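Local coordinates for endoglucanase EG-II (Hypocrea jecorina, PDB 3QR3), which hydrolyses internal beta-1,4-glucosidic bonds of cellulose, as an endo-acting cellulase of glycoside hydrolase family 5, at residues A[11-15]-A[296-300]; A[90-94]-A[136-142]. All blocks are in the same frame, centred on the assembly; numbering follows the deposited sequence.

In the fold
Both contacts belong to the TIM barrel of this family 5 catalytic domain. Contact 1 joins the loops that leave strands 5-11 and 287-296, the first and last of the barrel, so it lies at the C-terminal ends of the strands. Family 5 enzymes carry their substrate cleft at that end. Contact 2 is on the outer layer, where helix 80-95 meets the turns that lead into strand 142-145. Its sulfate, probably from the crystallisation liquor, sits on this outer side. The centres of contact 1 and contact 2 are about 21 Å apart. The nearest atoms of contact 1 and contact 2 are about 7 Å apart, without touching. Along the chain, both segments of contact 2 fall between those of contact 1.

Contact 1 of 2, residues A[11-15]-A[296-300]; sequences AGFDF and GSFDS
Phe15 and Phe298 each set CG anti to their own carbonyl carbon (chi1 -75° and -71°), and these torsions bring the two rings together. Phe15 turns an edge to the face of Phe298. Phe15 CZ stands over the centre of the Phe298 ring, 3.9 Å above the plane. The planes meet at 54°, an inclined edge-to-face pair with centroids 5.1 Å apart. Ala11 CB lies 3.5 Å from Phe298 CE2, meeting that ring obliquely. Ser297 CB touches the Phe15 ring, 3.8 Å from Phe15 CE2. Trp293 and Tyr302 add further aromatic contacts to Phe298.

The backbones meet next to these rings. Ala11 and Gly296 form a parallel bridge, which is where the first and last strands of the TIM barrel close on each other. Ser297 N donates to Ala11 O over 2.9 Å, reaching it from above the carbonyl plane. Gly296 has positive phi, a conformation glycine takes readily. Ser297 OG lies 3.9 Å from Gly12 CA. That hydroxyl is hydrogen-bonded to Tyr29 O.

Beyond the bridge the chain folds into a type I turn from Gly12 to Phe15, closed by a bond from Phe15 N to Gly12 O. Asp14 bends back within the turn, and its OD1 accepts from Gly12 N at 2.7 Å. The carboxylate thus pins the start of the turn that carries Phe15. One face of the Phe15 ring covers Gly12 CA, which sits toward the rim.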
# COMPACT_ATOMS: atom_id res chain seq x y z
N ALA A 11 4.51 8.71 0.59
CA ALA A 11 5.55 8.20 -0.30
C ALA A 11 6.90 8.91 -0.14
O ALA A 11 6.99 9.97 0.46
CB ALA A 11 5.07 8.27 -1.76
N GLY A 12 7.95 8.31 -0.71
CA GLY A 12 9.28 8.91 -0.68
C GLY A 12 10.40 7.90 -0.50
O GLY A 12 11.44 7.98 -1.19
N PHE A 13 10.22 6.95 0.41
CA PHE A 13 11.22 5.88 0.57
C PHE A 13 11.26 5.02 -0.70
O PHE A 13 12.15 4.18 -0.88
CB PHE A 13 10.94 5.01 1.80
CG PHE A 13 11.52 5.55 3.10
CD1 PHE A 13 12.87 5.41 3.38
CD2 PHE A 13 10.71 6.14 4.05
CE1 PHE A 13 13.41 5.88 4.58
CE2 PHE A 13 11.23 6.62 5.24
CZ PHE A 13 12.59 6.49 5.50
N ASP A 14 10.29 5.24 -1.59
CA ASP A 14 10.21 4.49 -2.83
C ASP A 14 10.60 5.31 -4.06
O ASP A 14 10.57 4.80 -5.18
CB ASP A 14 8.78 4.00 -3.04
CG ASP A 14 7.80 5.15 -3.10
OD1 ASP A 14 7.93 6.06 -2.26
OD2 ASP A 14 6.93 5.15 -3.98
N PHE A 15 10.94 6.58 -3.88
CA PHE A 15 11.36 7.36 -5.03
C PHE A 15 12.62 6.71 -5.57
O PHE A 15 13.48 6.29 -4.81
CB PHE A 15 11.58 8.82 -4.67
CG PHE A 15 10.31 9.59 -4.46
CD1 PHE A 15 9.10 8.92 -4.33
CD2 PHE A 15 10.31 10.98 -4.39
CE1 PHE A 15 7.93 9.61 -4.14
CE2 PHE A 15 9.13 11.68 -4.20
CZ PHE A 15 7.94 11.00 -4.06
N GLY A 296 3.07 12.53 1.38
CA GLY A 296 4.45 12.32 1.77
C GLY A 296 5.33 13.29 0.99
O GLY A 296 5.13 14.50 1.07
N SER A 297 6.27 12.75 0.22
CA SER A 297 7.27 13.58 -0.47
C SER A 297 6.80 14.14 -1.81
O SER A 297 7.52 14.90 -2.45
CB SER A 297 8.59 12.82 -0.63
OG SER A 297 9.20 12.61 0.64
N PHE A 298 5.59 13.80 -2.24
CA PHE A 298 4.98 14.47 -3.39
C PHE A 298 4.65 15.91 -3.01
O PHE A 298 4.29 16.17 -1.86
CB PHE A 298 3.71 13.76 -3.84
CG PHE A 298 3.94 12.43 -4.50
CD1 PHE A 298 4.57 12.35 -5.73
CD2 PHE A 298 3.49 11.25 -3.90
CE1 PHE A 298 4.78 11.13 -6.35
CE2 PHE A 298 3.69 10.03 -4.51
CZ PHE A 298 4.34 9.96 -5.73
N ASP A 299 4.80 16.84 -3.94
CA ASP A 299 4.45 18.23 -3.65
C ASP A 299 3.30 18.72 -4.52
O ASP A 299 2.63 17.93 -5.18
CB ASP A 299 5.68 19.15 -3.73
CG ASP A 299 6.23 19.29 -5.14
OD1 ASP A 299 5.54 18.91 -6.10
OD2 ASP A 299 7.35 19.82 -5.28
N SER A 300 3.07 20.03 -4.51
CA SER A 300 1.88 20.60 -5.13
C SER A 300 1.81 20.38 -6.64
O SER A 300 0.76 20.58 -7.26
CB SER A 300 1.80 22.11 -4.84
OG SER A 300 2.94 22.77 -5.38

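Contact 2 of 2, residues A[90-94]-A[136-142]; sequences VQGCL and YASQSRV. With SO4 (sulfate ion), chain E.
Leu94 is the main bump on helix 80-95, and it fits a hollow formed by Gln139, Arg141 and Val142. Its two methyls part company there. Leu94 CD1 lies against the flat side of the Gln139 amide and against Val142 CG2, 3.8 Å from the latter. Leu94 CD2 rests on Arg141 CB at 3.7 Å. Val90 packs against Tyr136 one turn earlier on the helix. Val90 CG1 lies anti to the backbone N (chi1 178°) and reaches Tyr136 CE1 obliquely at 3.9 Å, while CG2 touches the phenol oxygen. That hydroxyl is hydrogen-bonded to Asp87.

Beside these apolar contacts, Gln91 and Gln139 pair their amides. Gln91 NE2 donates to Gln139 OE1 at 3.0 Å, on a lone pair in the carbonyl plane. Gln139 NE2 returns a bond to Gln91 OE1 at 3.1 Å. The planes are only 14° apart, so the two bonds hold the amides nearly coplanar. Asp87 also accepts from Gln91 NE2.

Arg141 wraps round the other flank. A bend at chi3 (-74°) carries the guanidinium to Leu94 O, which Arg141 NH1 meets in plane at 2.8 Å. NH1 also bonds Ala98 O. NE and NH2 hold the sulfate, with Arg141 NE 2.9 Å from sulfate O4.

Two type I turns, Tyr136 to Gln139 and Gln139 to Val142, shape this surface. They link helix 122-136 to strand 142-145, and their side chains pack on helix 80-95. Strand 99-104 adjoins, touching Leu94 through Cys100 and Val142 through Val102, and the Cys93-Cys100 disulfide ties the helix to it.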
# COMPACT_ATOMS: atom_id res chain seq x y z
N VAL A 90 7.58 4.46 10.39
CA VAL A 90 6.66 3.44 10.91
C VAL A 90 6.15 3.75 12.32
O VAL A 90 4.95 3.71 12.58
CB VAL A 90 7.31 2.03 10.91
CG1 VAL A 90 6.36 0.99 11.51
CG2 VAL A 90 7.72 1.64 9.50
N GLN A 91 7.07 4.07 13.24
CA GLN A 91 6.68 4.41 14.60
C GLN A 91 5.86 5.70 14.67
O GLN A 91 4.97 5.83 15.49
CB GLN A 91 7.89 4.48 15.53
CG GLN A 91 8.66 3.16 15.64
CD GLN A 91 7.76 1.97 15.97
OE1 GLN A 91 6.82 2.09 16.75
NE2 GLN A 91 8.04 0.83 15.36
N GLY A 92 6.16 6.65 13.78
CA GLY A 92 5.40 7.89 13.76
C GLY A 92 3.95 7.60 13.42
O GLY A 92 3.02 8.18 13.99
N CYS A 93 3.77 6.69 12.48
CA CYS A 93 2.44 6.26 12.07
C CYS A 93 1.74 5.52 13.21
O CYS A 93 0.59 5.81 13.55
CB CYS A 93 2.57 5.36 10.83
SG CYS A 93 1.08 4.51 10.37
N LEU A 94 2.45 4.58 13.83
CA LEU A 94 1.87 3.78 14.91
C LEU A 94 1.56 4.61 16.16
O LEU A 94 0.61 4.31 16.88
CB LEU A 94 2.81 2.62 15.28
CG LEU A 94 3.06 1.52 14.24
CD1 LEU A 94 4.17 0.63 14.73
CD2 LEU A 94 1.79 0.71 13.96
N TYR A 136 8.79 -6.57 13.77
CA TYR A 136 7.48 -6.00 14.08
C TYR A 136 6.51 -6.96 14.75
O TYR A 136 5.34 -6.62 14.94
CB TYR A 136 6.88 -5.41 12.80
CG TYR A 136 7.65 -4.21 12.33
CD1 TYR A 136 7.76 -3.09 13.14
CD2 TYR A 136 8.31 -4.19 11.10
CE1 TYR A 136 8.48 -1.98 12.74
CE2 TYR A 136 9.04 -3.07 10.69
CZ TYR A 136 9.11 -1.97 11.52
OH TYR A 136 9.83 -0.85 11.15
N ALA A 137 6.99 -8.14 15.12
CA ALA A 137 6.12 -9.19 15.66
C ALA A 137 5.21 -8.71 16.79
O ALA A 137 4.06 -9.12 16.87
CB ALA A 137 6.95 -10.40 16.10
N SER A 138 5.73 -7.85 17.66
CA SER A 138 4.99 -7.44 18.85
C SER A 138 4.07 -6.25 18.60
O SER A 138 3.35 -5.83 19.50
CB SER A 138 5.95 -7.10 19.99
OG SER A 138 6.69 -5.92 19.69
N GLN A 139 4.09 -5.71 17.38
CA GLN A 139 3.26 -4.53 17.07
C GLN A 139 2.10 -4.90 16.14
O GLN A 139 2.27 -5.00 14.92
CB GLN A 139 4.13 -3.42 16.48
CG GLN A 139 5.24 -3.01 17.43
CD GLN A 139 6.00 -1.78 16.97
OE1 GLN A 139 6.73 -1.82 15.98
NE2 GLN A 139 5.84 -0.69 17.70
N SER A 140 0.92 -5.10 16.72
CA SER A 140 -0.20 -5.67 15.98
C SER A 140 -0.81 -4.72 14.94
O SER A 140 -1.64 -5.15 14.13
CB SER A 140 -1.30 -6.13 16.96
OG SER A 140 -1.94 -5.01 17.54
N ARG A 141 -0.41 -3.46 14.93
CA ARG A 141 -0.99 -2.51 13.98
C ARG A 141 -0.10 -2.29 12.75
O ARG A 141 -0.40 -1.46 11.89
CB ARG A 141 -1.36 -1.19 14.66
CG ARG A 141 -2.65 -1.27 15.48
CD ARG A 141 -2.98 0.06 16.17
NE ARG A 141 -2.11 0.32 17.32
CZ ARG A 141 -1.21 1.30 17.37
NH1 ARG A 141 -1.05 2.11 16.33
NH2 ARG A 141 -0.47 1.46 18.46
N VAL A 142 1.00 -3.04 12.68
CA VAL A 142 1.79 -3.08 11.46
C VAL A 142 1.10 -4.06 10.51
O VAL A 142 0.73 -5.16 10.89
CB VAL A 142 3.24 -3.50 11.74
CG1 VAL A 142 3.99 -3.81 10.45
CG2 VAL A 142 3.96 -2.42 12.53
S SO4 E . -1.31 -1.82 20.31
O1 SO4 E . -1.30 -0.39 20.63
O2 SO4 E . 0.04 -2.37 20.38
O3 SO4 E . -2.15 -2.54 21.25
O4 SO4 E . -1.81 -2.00 18.95